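Local coordinates for metallo-beta-lactamase (Chryseobacterium indologenes, PDB 3L6N), which hydrolyses the beta-lactam ring of penicillins, cephalosporins and carbapenems, using bound zinc ions, and so confers antibiotic resistance on its host, at residues N32-V37 and V146-Y151; G83-F88 and I93-T98; F87-G92 and G109-T114; G120-Y123 and E128-V131; T166-I171 and E177-T182. All blocks are in the same frame, centred on the assembly; numbering follows the deposited sequence. Where two conformers were deposited one is given.

Interaction 1: N32-V37 and V146-Y151; sequences NSMYLV and VWFPKY
With its CG anti to the backbone N (chi1 180°), L36 extends straight out from strand 27-38, while F148 has CG anti to its carbonyl carbon (chi1 -63°), which lays its ring between M34 and L36. The methyl CD2 of L36 meets CE2 of F148 at 4.0 Å, at the ring edge and near its plane. Across the same ring, at CE1 rather than CE2, M34 bends at chi3 and places SD 4.0 Å from F148 CE1. This is a Met-aromatic contact of the oblique kind: SD is 5.1 Å from the centroid of the F148 ring and 57° off its normal. Both aliphatic chains slide past the phenylalanine in opposite directions to it. The second methyl of L36 is used too, CD1 lying 3.8 Å from Y151 OH and coming obliquely to the tyrosine ring. That hydroxyl is hydrogen-bonded to E128, so a polar group in these buried surroundings is satisfied by a carboxylate.

No hydrogen bond joins the two segments, and their closest CA atoms, L36 and F148, are 9.6 Å apart. Long or broad apolar residues therefore suit these places: they must span the gap between two backbones, and flexible M34 can shape itself to a rigid ring. F45 adds an edge-to-face partner for F148, whereas Y35 points to the other face of its sheet and stacks on H16. Strand 27-38 belongs to one mixed sheet and strand 145-148 to the other, and this buried meeting is part of the inter-sheet core of the metallo-beta-lactamase alpha-beta/beta-alpha sandwich.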
# COMPACT_ATOMS: atom_id res chain seq x y z
N ASN A 32 0.05 7.07 2.07
CA ASN A 32 -1.28 6.49 2.22
C ASN A 32 -1.21 4.98 2.18
O ASN A 32 -0.66 4.40 1.25
CB ASN A 32 -2.19 6.98 1.10
CG ASN A 32 -2.22 8.47 1.02
OD1 ASN A 32 -2.47 9.16 2.01
ND2 ASN A 32 -1.94 9.01 -0.17
N SER A 33 -1.74 4.35 3.22
CA SER A 33 -1.83 2.90 3.31
C SER A 33 -3.30 2.55 3.52
O SER A 33 -4.16 3.44 3.54
CB SER A 33 -0.95 2.38 4.45
OG SER A 33 0.43 2.58 4.13
N MET A 34 -3.61 1.26 3.62
CA MET A 34 -5.00 0.86 3.84
C MET A 34 -5.07 -0.23 4.88
O MET A 34 -4.10 -0.93 5.13
CB MET A 34 -5.63 0.37 2.53
CG MET A 34 -5.59 1.42 1.44
SD MET A 34 -6.65 1.04 0.04
CE MET A 34 -8.27 1.54 0.66
N TYR A 35 -6.24 -0.37 5.49
CA TYR A 35 -6.53 -1.60 6.21
C TYR A 35 -7.96 -2.06 6.01
O TYR A 35 -8.84 -1.27 5.72
CB TYR A 35 -6.15 -1.51 7.70
CG TYR A 35 -7.01 -0.67 8.63
CD1 TYR A 35 -8.27 -1.11 9.07
CD2 TYR A 35 -6.52 0.54 9.15
CE1 TYR A 35 -9.04 -0.35 9.99
CE2 TYR A 35 -7.27 1.30 10.04
CZ TYR A 35 -8.52 0.86 10.46
OH TYR A 35 -9.23 1.61 11.36
N LEU A 36 -8.17 -3.36 6.14
CA LEU A 36 -9.49 -3.94 5.87
C LEU A 36 -9.95 -4.73 7.08
O LEU A 36 -9.27 -5.66 7.52
CB LEU A 36 -9.41 -4.84 4.63
CG LEU A 36 -10.69 -5.57 4.17
CD1 LEU A 36 -11.79 -4.61 3.79
CD2 LEU A 36 -10.32 -6.49 2.99
N VAL A 37 -11.09 -4.35 7.64
CA VAL A 37 -11.66 -5.06 8.79
C VAL A 37 -12.36 -6.30 8.26
O VAL A 37 -13.10 -6.20 7.29
CB VAL A 37 -12.68 -4.19 9.53
CG1 VAL A 37 -13.27 -4.96 10.69
CG2 VAL A 37 -12.00 -2.92 10.05
N VAL A 146 -3.64 -3.36 -5.25
CA VAL A 146 -4.62 -4.20 -4.57
C VAL A 146 -6.03 -3.77 -4.95
O VAL A 146 -6.42 -2.61 -4.76
CB VAL A 146 -4.46 -4.19 -3.02
CG1 VAL A 146 -5.36 -5.26 -2.40
CG2 VAL A 146 -3.00 -4.44 -2.63
N TRP A 147 -6.78 -4.71 -5.53
CA TRP A 147 -8.15 -4.44 -5.96
C TRP A 147 -9.14 -5.00 -4.95
O TRP A 147 -9.01 -6.15 -4.52
CB TRP A 147 -8.38 -5.09 -7.33
CG TRP A 147 -9.81 -5.06 -7.84
CD1 TRP A 147 -10.58 -6.13 -8.18
CD2 TRP A 147 -10.61 -3.89 -8.09
NE1 TRP A 147 -11.82 -5.71 -8.61
CE2 TRP A 147 -11.86 -4.34 -8.57
CE3 TRP A 147 -10.39 -2.52 -7.96
CZ2 TRP A 147 -12.89 -3.46 -8.91
CZ3 TRP A 147 -11.41 -1.64 -8.30
CH2 TRP A 147 -12.65 -2.12 -8.77
N PHE A 148 -10.11 -4.18 -4.57
CA PHE A 148 -11.14 -4.55 -3.60
C PHE A 148 -12.51 -4.57 -4.30
O PHE A 148 -13.19 -3.55 -4.35
CB PHE A 148 -11.15 -3.55 -2.44
CG PHE A 148 -9.86 -3.53 -1.66
CD1 PHE A 148 -8.86 -2.60 -1.95
CD2 PHE A 148 -9.65 -4.44 -0.63
CE1 PHE A 148 -7.67 -2.59 -1.23
CE2 PHE A 148 -8.45 -4.44 0.11
CZ PHE A 148 -7.47 -3.50 -0.19
N PRO A 149 -12.89 -5.74 -4.86
CA PRO A 149 -14.04 -5.79 -5.78
C PRO A 149 -15.37 -5.36 -5.17
O PRO A 149 -16.18 -4.74 -5.87
CB PRO A 149 -14.09 -7.25 -6.22
CG PRO A 149 -13.30 -8.02 -5.24
CD PRO A 149 -12.23 -7.05 -4.74
N LYS A 150 -15.58 -5.65 -3.89
CA LYS A 150 -16.82 -5.27 -3.21
C LYS A 150 -16.89 -3.78 -2.85
O LYS A 150 -17.96 -3.27 -2.49
CB LYS A 150 -17.05 -6.15 -1.98
CG LYS A 150 -16.97 -7.66 -2.26
CD LYS A 150 -18.07 -8.14 -3.22
CE LYS A 150 -18.35 -9.63 -3.02
NZ LYS A 150 -19.55 -10.08 -3.78
N TYR A 151 -15.77 -3.08 -2.96
CA TYR A 151 -15.67 -1.66 -2.62
C TYR A 151 -15.43 -0.75 -3.82
O TYR A 151 -15.57 0.47 -3.71
CB TYR A 151 -14.55 -1.46 -1.58
CG TYR A 151 -14.79 -2.23 -0.31
CD1 TYR A 151 -14.35 -3.55 -0.17
CD2 TYR A 151 -15.48 -1.64 0.74
CE1 TYR A 151 -14.59 -4.27 1.00
CE2 TYR A 151 -15.72 -2.34 1.91
CZ TYR A 151 -15.28 -3.65 2.03
OH TYR A 151 -15.53 -4.34 3.19

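Interaction 2: G83-F88 and I93-T98; sequences GDLSFF and IKTYAT
Apolar packing of helix 86-90 on strand 94-97, closed by one backbone hydrogen bond, joins L85 and F88 to I93 and T95 inside a beta-alpha-beta unit that starts with strand 69-73. Where the chain turns from helix to strand, I93 N donates to F88 O at 3.0 Å, with an N-H...O angle of 147° and the donor tilted from the carbonyl plane. The packing centres on one methyl. T95 holds CG2 anti to its carbonyl carbon, where it meets F88 CB at 3.7 Å and L85 CD2 at 3.9 Å; a beta-branched residue suits a strand and still offers a compact methyl to the helix. F88 directs its ring into the interior, against V72 of strand 69-73 and M58 of helix 54-65, and I93 touches V69 and M58, so both large residues pack between sheet and helices. CD1 of I93 comes to the edge of the F88 ring, 3.9 Å from F88 CD1.

Before the helix, D84 supplies a capping carboxylate, well suited to accept from a backbone N-H there, that of S86. Its OD1 receives both S86 N at 3.1 Å and S86 OG at 2.6 Å, the two donors arriving from the same face of the carboxylate plane.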
# COMPACT_ATOMS: atom_id res chain seq x y z
N GLY A 83 8.18 -2.07 5.08
CA GLY A 83 8.83 -1.65 6.32
C GLY A 83 9.67 -2.78 6.90
O GLY A 83 10.36 -3.50 6.16
N ASP A 84 9.61 -2.93 8.22
CA ASP A 84 10.35 -3.97 8.92
C ASP A 84 9.37 -5.06 9.33
O ASP A 84 8.72 -4.97 10.39
CB ASP A 84 11.07 -3.39 10.15
CG ASP A 84 11.79 -4.46 10.98
OD1 ASP A 84 11.86 -5.63 10.54
OD2 ASP A 84 12.28 -4.10 12.07
N LEU A 85 9.27 -6.08 8.49
CA LEU A 85 8.29 -7.14 8.70
C LEU A 85 8.56 -7.99 9.94
O LEU A 85 7.67 -8.72 10.37
CB LEU A 85 8.17 -8.04 7.47
CG LEU A 85 7.59 -7.38 6.21
CD1 LEU A 85 7.77 -8.32 5.03
CD2 LEU A 85 6.11 -7.00 6.39
N SER A 86 9.76 -7.86 10.51
CA SER A 86 10.11 -8.65 11.70
C SER A 86 9.19 -8.32 12.87
O SER A 86 8.87 -9.20 13.68
CB SER A 86 11.59 -8.49 12.10
OG SER A 86 11.87 -7.21 12.66
N PHE A 87 8.73 -7.07 12.94
CA PHE A 87 7.82 -6.67 14.00
C PHE A 87 6.59 -7.57 14.03
O PHE A 87 6.14 -8.01 15.10
CB PHE A 87 7.38 -5.22 13.83
CG PHE A 87 6.36 -4.78 14.84
CD1 PHE A 87 6.76 -4.21 16.05
CD2 PHE A 87 5.00 -4.91 14.57
CE1 PHE A 87 5.81 -3.79 16.98
CE2 PHE A 87 4.04 -4.51 15.50
CZ PHE A 87 4.44 -3.94 16.70
N PHE A 88 6.03 -7.82 12.84
CA PHE A 88 4.84 -8.64 12.71
C PHE A 88 5.15 -10.13 12.75
O PHE A 88 4.45 -10.89 13.43
CB PHE A 88 4.05 -8.24 11.47
CG PHE A 88 3.64 -6.80 11.48
CD1 PHE A 88 2.50 -6.39 12.19
CD2 PHE A 88 4.40 -5.84 10.82
CE1 PHE A 88 2.13 -5.06 12.23
CE2 PHE A 88 4.02 -4.49 10.86
CZ PHE A 88 2.88 -4.11 11.55
N ILE A 93 2.05 -12.74 13.42
CA ILE A 93 1.12 -12.18 12.45
C ILE A 93 1.66 -12.52 11.06
O ILE A 93 2.79 -12.18 10.73
CB ILE A 93 0.97 -10.66 12.63
CG1 ILE A 93 0.35 -10.34 14.00
CG2 ILE A 93 0.13 -10.04 11.49
CD1 ILE A 93 0.49 -8.90 14.42
N LYS A 94 0.84 -13.20 10.27
CA LYS A 94 1.21 -13.57 8.92
C LYS A 94 1.53 -12.34 8.07
O LYS A 94 0.77 -11.36 8.07
CB LYS A 94 0.10 -14.38 8.27
CG LYS A 94 -0.09 -15.76 8.86
CD LYS A 94 -1.06 -16.57 8.04
CE LYS A 94 -1.10 -18.01 8.54
NZ LYS A 94 -2.03 -18.82 7.71
N THR A 95 2.66 -12.38 7.38
CA THR A 95 3.04 -11.31 6.47
C THR A 95 3.11 -11.85 5.05
O THR A 95 3.49 -13.02 4.83
CB THR A 95 4.39 -10.70 6.85
OG1 THR A 95 5.37 -11.74 6.96
CG2 THR A 95 4.27 -9.95 8.17
N TYR A 96 2.77 -10.99 4.10
CA TYR A 96 2.60 -11.38 2.70
C TYR A 96 3.35 -10.45 1.78
O TYR A 96 3.20 -9.21 1.86
CB TYR A 96 1.12 -11.36 2.31
CG TYR A 96 0.25 -12.40 2.98
CD1 TYR A 96 -0.20 -12.23 4.29
CD2 TYR A 96 -0.15 -13.54 2.29
CE1 TYR A 96 -0.99 -13.17 4.91
CE2 TYR A 96 -0.95 -14.50 2.91
CZ TYR A 96 -1.37 -14.30 4.21
OH TYR A 96 -2.16 -15.23 4.83
N ALA A 97 4.16 -11.03 0.90
CA ALA A 97 4.88 -10.27 -0.12
C ALA A 97 5.08 -11.16 -1.32
O ALA A 97 5.06 -12.39 -1.20
CB ALA A 97 6.23 -9.78 0.40
N THR A 98 5.26 -10.56 -2.49
CA THR A 98 5.62 -11.34 -3.67
C THR A 98 7.05 -11.87 -3.56
O THR A 98 7.86 -11.37 -2.76
CB THR A 98 5.55 -10.51 -4.95
OG1 THR A 98 6.52 -9.46 -4.87
CG2 THR A 98 4.15 -9.94 -5.18

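Interaction 3: F87-G92 and G109-T114; sequences FFNNKG and GKATST
N89 OD1 is held by several groups: the methyl CG2 of T114 packs against it at 3.6 Å, a water bridges it to T114 OG1, and the hydroxyl of T95 in strand 94-97 also hydrogen-bonds to it. The water donates to T114 OG1 at 2.8 Å, whereas its bond to N89 OD1 is long, at 3.3 Å; even so, it ties the helix residue to the loop.

The other half of the amide is used as well. N89 ND2 donates to T112 O at 3.0 Å, an N-H...O angle of 146°, with the acceptor near the amide plane and the donor nearly along the C=O axis. Because CG of N89 is anti to its carbonyl carbon (chi1 -66°), the amide projects from the helix toward the loop, and bonds at both of its ends would fix the rotation of the flat group. Asparagine suits this place, since it brings a donor and an acceptor together on a short arm. A small residue, A111, sits beside ND2 with its CB 4.4 Å away.

Glycine ends each of the two helices: G92 follows helix 86-90 and G109 follows helix 99-107, both with positive phi in Schellman motifs, and G92 N returns to N89 O at 3.0 Å. T114 N donates to T95 OG1, so this surface contact links the end of helix 86-90 to the loop that runs from helix 99-107 into edge strand 115-116, with strand 94-97 alongside.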
# COMPACT_ATOMS: atom_id res chain seq x y z
N PHE A 87 8.73 -7.07 12.94
CA PHE A 87 7.82 -6.67 14.00
C PHE A 87 6.59 -7.57 14.03
O PHE A 87 6.14 -8.01 15.10
CB PHE A 87 7.38 -5.22 13.83
CG PHE A 87 6.36 -4.78 14.84
CD1 PHE A 87 6.76 -4.21 16.05
CD2 PHE A 87 5.00 -4.91 14.57
CE1 PHE A 87 5.81 -3.79 16.98
CE2 PHE A 87 4.04 -4.51 15.50
CZ PHE A 87 4.44 -3.94 16.70
N PHE A 88 6.03 -7.82 12.84
CA PHE A 88 4.84 -8.64 12.71
C PHE A 88 5.15 -10.13 12.75
O PHE A 88 4.45 -10.89 13.43
CB PHE A 88 4.05 -8.24 11.47
CG PHE A 88 3.64 -6.80 11.48
CD1 PHE A 88 2.50 -6.39 12.19
CD2 PHE A 88 4.40 -5.84 10.82
CE1 PHE A 88 2.13 -5.06 12.23
CE2 PHE A 88 4.02 -4.49 10.86
CZ PHE A 88 2.88 -4.11 11.55
N ASN A 89 6.23 -10.53 12.08
CA ASN A 89 6.66 -11.93 12.12
C ASN A 89 6.88 -12.41 13.56
O ASN A 89 6.44 -13.50 13.92
CB ASN A 89 7.93 -12.15 11.30
CG ASN A 89 7.71 -11.94 9.81
OD1 ASN A 89 6.58 -11.98 9.32
ND2 ASN A 89 8.79 -11.69 9.08
N ASN A 90 7.53 -11.57 14.36
CA ASN A 90 7.86 -11.93 15.75
C ASN A 90 6.61 -12.14 16.60
O ASN A 90 6.62 -12.96 17.53
CB ASN A 90 8.78 -10.89 16.40
CG ASN A 90 10.20 -10.93 15.84
OD1 ASN A 90 10.57 -11.86 15.13
ND2 ASN A 90 10.99 -9.92 16.17
N LYS A 91 5.54 -11.44 16.25
CA LYS A 91 4.26 -11.57 16.95
C LYS A 91 3.36 -12.66 16.35
O LYS A 91 2.21 -12.81 16.77
CB LYS A 91 3.54 -10.22 16.96
CG LYS A 91 4.23 -9.15 17.78
CD LYS A 91 3.58 -7.80 17.55
CE LYS A 91 4.00 -6.81 18.61
NZ LYS A 91 3.19 -6.95 19.86
N GLY A 92 3.86 -13.41 15.38
CA GLY A 92 3.09 -14.49 14.75
C GLY A 92 1.98 -14.01 13.81
O GLY A 92 1.09 -14.78 13.45
N GLY A 109 18.98 -6.54 3.24
CA GLY A 109 19.26 -6.93 4.63
C GLY A 109 18.06 -6.86 5.56
O GLY A 109 18.21 -6.78 6.79
N LYS A 110 16.86 -6.93 4.99
CA LYS A 110 15.62 -6.77 5.77
C LYS A 110 14.87 -8.09 5.92
O LYS A 110 15.13 -9.05 5.20
CB LYS A 110 14.70 -5.73 5.13
CG LYS A 110 15.29 -4.34 4.94
CD LYS A 110 14.31 -3.49 4.11
CE LYS A 110 14.82 -2.09 3.83
NZ LYS A 110 13.91 -1.39 2.85
N ALA A 111 13.93 -8.13 6.87
CA ALA A 111 13.08 -9.29 7.05
C ALA A 111 12.19 -9.52 5.84
O ALA A 111 11.77 -8.57 5.17
CB ALA A 111 12.23 -9.14 8.31
N THR A 112 11.93 -10.79 5.55
CA THR A 112 11.05 -11.18 4.45
C THR A 112 9.70 -11.65 4.99
O THR A 112 9.55 -11.87 6.21
CB THR A 112 11.68 -12.29 3.62
OG1 THR A 112 12.12 -13.35 4.48
CG2 THR A 112 12.88 -11.74 2.83
N SER A 113 8.73 -11.81 4.10
CA SER A 113 7.39 -12.26 4.49
C SER A 113 7.40 -13.75 4.84
O SER A 113 8.32 -14.49 4.45
CB SER A 113 6.37 -12.00 3.38
OG SER A 113 6.60 -12.86 2.28
N THR A 114 6.38 -14.19 5.57
CA THR A 114 6.25 -15.62 5.87
C THR A 114 5.34 -16.32 4.87
O THR A 114 5.36 -17.55 4.76
CB THR A 114 5.78 -15.86 7.31
OG1 THR A 114 4.54 -15.18 7.54
CG2 THR A 114 6.82 -15.38 8.31
O HOH W 1 4.39 -14.25 10.21

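Interaction 4: G120-Y123 and E128-V131; sequences GKPY and EEFV
Backbone hydrogen bonds pair Y123 with F130 across the beta hairpin of strands 122-125 and 128-133, at one edge of the five-stranded sheet. Y123 N donates to F130 O at 2.8 Å, almost straight at 177°, and F130 N answers to Y123 O at 3.0 Å, in the carbonyl plane: an antiparallel hydrogen-bonded pair. A weaker C-H...O contact reinforces it, E129 CA lying 3.2 Å from Y123 O. P122 has no N-H to give, and its CA instead faces F130 O.

In the aromatic group, the Y123 and F130 rings are 14° from parallel, yet slid so far apart that they barely overlap. F45 and F73 meet F130 edge-to-face, and F73 meets Y123 too. Phenylalanine suits the buried position, whereas the OH of the more exposed tyrosine accepts from K118 N.

Apolar contact adds V131, whose CG1 rests 3.7 Å from G120 C; a glycine leaves that backbone bare for the methyl. Between the two aromatic side chains the meeting is made by a methylene. With CG between its backbone N and carbonyl carbon, F130 turns one face of its ring to Y123, a CH-pi contact that puts Y123 CB 3.8 Å from the F130 ring centroid.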
# COMPACT_ATOMS: atom_id res chain seq x y z
N GLY A 120 -2.99 -11.92 -8.89
CA GLY A 120 -4.11 -12.13 -9.79
C GLY A 120 -5.13 -13.13 -9.28
O GLY A 120 -6.12 -13.38 -9.96
N LYS A 121 -4.89 -13.69 -8.09
CA LYS A 121 -5.81 -14.65 -7.50
C LYS A 121 -6.50 -14.05 -6.29
O LYS A 121 -5.84 -13.38 -5.48
CB LYS A 121 -5.09 -15.93 -7.07
CG LYS A 121 -4.39 -16.65 -8.22
CD LYS A 121 -4.16 -18.11 -7.92
CE LYS A 121 -5.45 -18.94 -7.91
NZ LYS A 121 -5.22 -20.25 -7.25
N PRO A 122 -7.81 -14.30 -6.15
CA PRO A 122 -8.52 -13.80 -4.97
C PRO A 122 -7.92 -14.30 -3.66
O PRO A 122 -7.53 -15.47 -3.52
CB PRO A 122 -9.94 -14.37 -5.14
CG PRO A 122 -10.09 -14.56 -6.62
CD PRO A 122 -8.72 -14.97 -7.10
N TYR A 123 -7.81 -13.38 -2.70
CA TYR A 123 -7.59 -13.71 -1.30
C TYR A 123 -8.89 -13.47 -0.57
O TYR A 123 -9.54 -12.44 -0.79
CB TYR A 123 -6.51 -12.81 -0.70
CG TYR A 123 -5.13 -13.27 -1.00
CD1 TYR A 123 -4.50 -14.22 -0.19
CD2 TYR A 123 -4.44 -12.79 -2.12
CE1 TYR A 123 -3.22 -14.67 -0.49
CE2 TYR A 123 -3.16 -13.23 -2.41
CZ TYR A 123 -2.56 -14.17 -1.59
OH TYR A 123 -1.30 -14.62 -1.88
N GLU A 128 -14.20 -11.17 3.64
CA GLU A 128 -13.75 -10.11 2.74
C GLU A 128 -12.90 -10.71 1.62
O GLU A 128 -12.36 -11.80 1.77
CB GLU A 128 -12.91 -9.08 3.51
CG GLU A 128 -13.67 -8.37 4.65
CD GLU A 128 -14.83 -7.49 4.17
OE1 GLU A 128 -14.79 -6.93 3.05
OE2 GLU A 128 -15.80 -7.35 4.94
N GLU A 129 -12.76 -9.96 0.53
CA GLU A 129 -12.04 -10.44 -0.65
C GLU A 129 -11.22 -9.33 -1.28
O GLU A 129 -11.64 -8.18 -1.32
CB GLU A 129 -13.06 -10.96 -1.67
CG GLU A 129 -12.50 -11.63 -2.90
CD GLU A 129 -13.59 -11.91 -3.93
OE1 GLU A 129 -13.26 -12.06 -5.12
OE2 GLU A 129 -14.78 -11.98 -3.55
N PHE A 130 -10.04 -9.69 -1.78
CA PHE A 130 -9.23 -8.74 -2.56
C PHE A 130 -8.29 -9.49 -3.50
O PHE A 130 -8.13 -10.71 -3.38
CB PHE A 130 -8.45 -7.79 -1.63
CG PHE A 130 -7.67 -8.51 -0.56
CD1 PHE A 130 -6.33 -8.82 -0.75
CD2 PHE A 130 -8.29 -8.88 0.65
CE1 PHE A 130 -5.60 -9.49 0.24
CE2 PHE A 130 -7.58 -9.54 1.64
CZ PHE A 130 -6.23 -9.85 1.44
N VAL A 131 -7.70 -8.77 -4.44
CA VAL A 131 -6.76 -9.35 -5.40
C VAL A 131 -5.51 -8.47 -5.43
O VAL A 131 -5.62 -7.27 -5.60
CB VAL A 131 -7.36 -9.44 -6.82
CG1 VAL A 131 -6.34 -10.01 -7.82
CG2 VAL A 131 -8.64 -10.28 -6.82

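Interaction 5: T166-I171 and E177-T182; sequences TDLGYI and EQWPKT
A single indole spans the whole gap here: W179 of helix 179-189 reaches L168 and I171 although the nearest CA atoms, those of I171 and W179, are 10.8 Å apart. The site lies close to the zinc centre of the metallo-beta-lactamase fold, where the 166-171 segment belongs to the loop between strand 153-157 and this helix. CG of W179 stands anti to its backbone N (chi1 -160°), which carries the six-membered ring out to the loop.

Two branched residues receive it differently. I171 comes at the ring edge, its CG2 4.1 Å from W179 CZ3, the side chains crossing at about a right angle. L168 lies over one face, toward the rim. Tryptophan suits the place because its long flat surface fills such a span, while NE1 donates to L159 O. The indole packs against H139, a ligand of one zinc ion, as a second-shell neighbour. L168 O makes a weak hydrogen bond to K161, which probably binds the beta-lactam.

The loop is shaped by an Asx turn, in which D167 OD1 accepts from G169 N at 3.1 Å; the positive phi of G169 readily suits glycine. Over the indole face, the methyl L168 CD2 comes 4.2 Å from W179 CH2.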
# COMPACT_ATOMS: atom_id res chain seq x y z
N THR A 166 4.18 17.15 -7.58
CA THR A 166 4.78 18.05 -8.58
C THR A 166 5.99 17.44 -9.29
O THR A 166 6.52 18.02 -10.23
CB THR A 166 5.12 19.44 -7.99
OG1 THR A 166 6.01 19.30 -6.89
CG2 THR A 166 3.85 20.17 -7.54
N ASP A 167 6.41 16.27 -8.81
CA ASP A 167 7.40 15.45 -9.52
C ASP A 167 7.17 13.97 -9.23
O ASP A 167 6.24 13.61 -8.50
CB ASP A 167 8.84 15.87 -9.18
CG ASP A 167 9.11 15.95 -7.69
OD1 ASP A 167 8.91 14.94 -6.97
OD2 ASP A 167 9.54 17.02 -7.23
N LEU A 168 8.02 13.11 -9.80
CA LEU A 168 7.85 11.66 -9.68
C LEU A 168 8.30 11.09 -8.34
O LEU A 168 8.02 9.93 -8.04
CB LEU A 168 8.56 10.94 -10.83
CG LEU A 168 7.94 11.01 -12.23
CD1 LEU A 168 8.88 10.39 -13.25
CD2 LEU A 168 6.57 10.36 -12.27
N GLY A 169 9.00 11.90 -7.55
CA GLY A 169 9.53 11.46 -6.27
C GLY A 169 10.74 10.58 -6.46
O GLY A 169 11.51 10.76 -7.41
N TYR A 170 10.91 9.61 -5.56
CA TYR A 170 12.09 8.75 -5.56
C TYR A 170 12.07 7.79 -6.76
O TYR A 170 11.24 6.89 -6.82
CB TYR A 170 12.18 7.96 -4.25
CG TYR A 170 13.36 7.02 -4.17
CD1 TYR A 170 14.66 7.51 -3.98
CD2 TYR A 170 13.19 5.65 -4.28
CE1 TYR A 170 15.75 6.64 -3.90
CE2 TYR A 170 14.27 4.77 -4.22
CZ TYR A 170 15.54 5.27 -4.03
OH TYR A 170 16.61 4.40 -3.96
N ILE A 171 13.00 8.02 -7.69
CA ILE A 171 13.02 7.28 -8.96
C ILE A 171 14.30 6.47 -9.21
O ILE A 171 14.47 5.92 -10.30
CB ILE A 171 12.74 8.21 -10.18
CG1 ILE A 171 13.71 9.40 -10.20
CG2 ILE A 171 11.29 8.67 -10.18
CD1 ILE A 171 14.06 9.89 -11.59
N GLU A 177 10.75 3.96 -18.32
CA GLU A 177 10.30 3.55 -19.66
C GLU A 177 9.03 2.69 -19.61
O GLU A 177 8.12 2.86 -20.41
CB GLU A 177 11.44 2.85 -20.41
CG GLU A 177 11.15 2.52 -21.89
CD GLU A 177 10.55 1.13 -22.09
OE1 GLU A 177 10.63 0.28 -21.17
OE2 GLU A 177 9.99 0.88 -23.19
N GLN A 178 8.97 1.77 -18.64
CA GLN A 178 7.82 0.88 -18.50
C GLN A 178 6.64 1.50 -17.75
O GLN A 178 5.49 1.10 -17.94
CB GLN A 178 8.22 -0.42 -17.79
CG GLN A 178 8.97 -1.41 -18.67
CD GLN A 178 8.18 -1.81 -19.89
OE1 GLN A 178 7.03 -2.25 -19.79
NE2 GLN A 178 8.79 -1.67 -21.06
N TRP A 179 6.93 2.47 -16.90
CA TRP A 179 5.94 3.05 -15.98
C TRP A 179 4.64 3.51 -16.68
O TRP A 179 3.55 3.10 -16.26
CB TRP A 179 6.59 4.18 -15.18
CG TRP A 179 5.91 4.57 -13.91
CD1 TRP A 179 4.60 4.36 -13.56
CD2 TRP A 179 6.50 5.30 -12.82
NE1 TRP A 179 4.35 4.90 -12.32
CE2 TRP A 179 5.49 5.48 -11.85
CE3 TRP A 179 7.78 5.81 -12.57
CZ2 TRP A 179 5.73 6.15 -10.64
CZ3 TRP A 179 8.01 6.48 -11.37
CH2 TRP A 179 6.99 6.63 -10.42
N PRO A 180 4.73 4.33 -17.77
CA PRO A 180 3.47 4.76 -18.41
C PRO A 180 2.70 3.60 -19.04
O PRO A 180 1.47 3.62 -19.06
CB PRO A 180 3.94 5.74 -19.50
CG PRO A 180 5.35 5.36 -19.76
CD PRO A 180 5.90 4.92 -18.44
N LYS A 181 3.42 2.59 -19.53
CA LYS A 181 2.80 1.39 -20.08
C LYS A 181 2.05 0.64 -18.99
O LYS A 181 0.93 0.19 -19.19
CB LYS A 181 3.84 0.49 -20.75
CG LYS A 181 4.58 1.17 -21.90
CD LYS A 181 5.89 0.47 -22.21
CE LYS A 181 6.46 0.95 -23.54
NZ LYS A 181 5.77 0.29 -24.68
N THR A 182 2.67 0.53 -17.81
CA THR A 182 2.03 -0.10 -16.67
C THR A 182 0.79 0.70 -16.24
O THR A 182 -0.25 0.11 -15.97
CB THR A 182 3.01 -0.26 -15.50
OG1 THR A 182 4.10 -1.07 -15.94
CG2 THR A 182 2.33 -0.95 -14.31

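In the fold
Interactions 2 and 3, which overlap at F87 and F88, and then interaction 4 are nested inside the long loop that interaction 1 closes; interaction 5 follows it. Interaction 1 joins the two sheets at the core, and interaction 4, with its centre about 10 Å away, continues the same packing, since strands 128-133 and 145-148 are neighbours in one sheet. Interactions 2 and 3 share helix 86-90 and lie about 4 Å apart between centres. Interaction 5 stands apart, its centre about 23 Å or more from the others, near the zinc site. Interactions 1 and 4 thus belong to the sheets of the sandwich, 2 and 3 fasten a helix and a loop to its flank, and 5 packs a loop beside the metal centre.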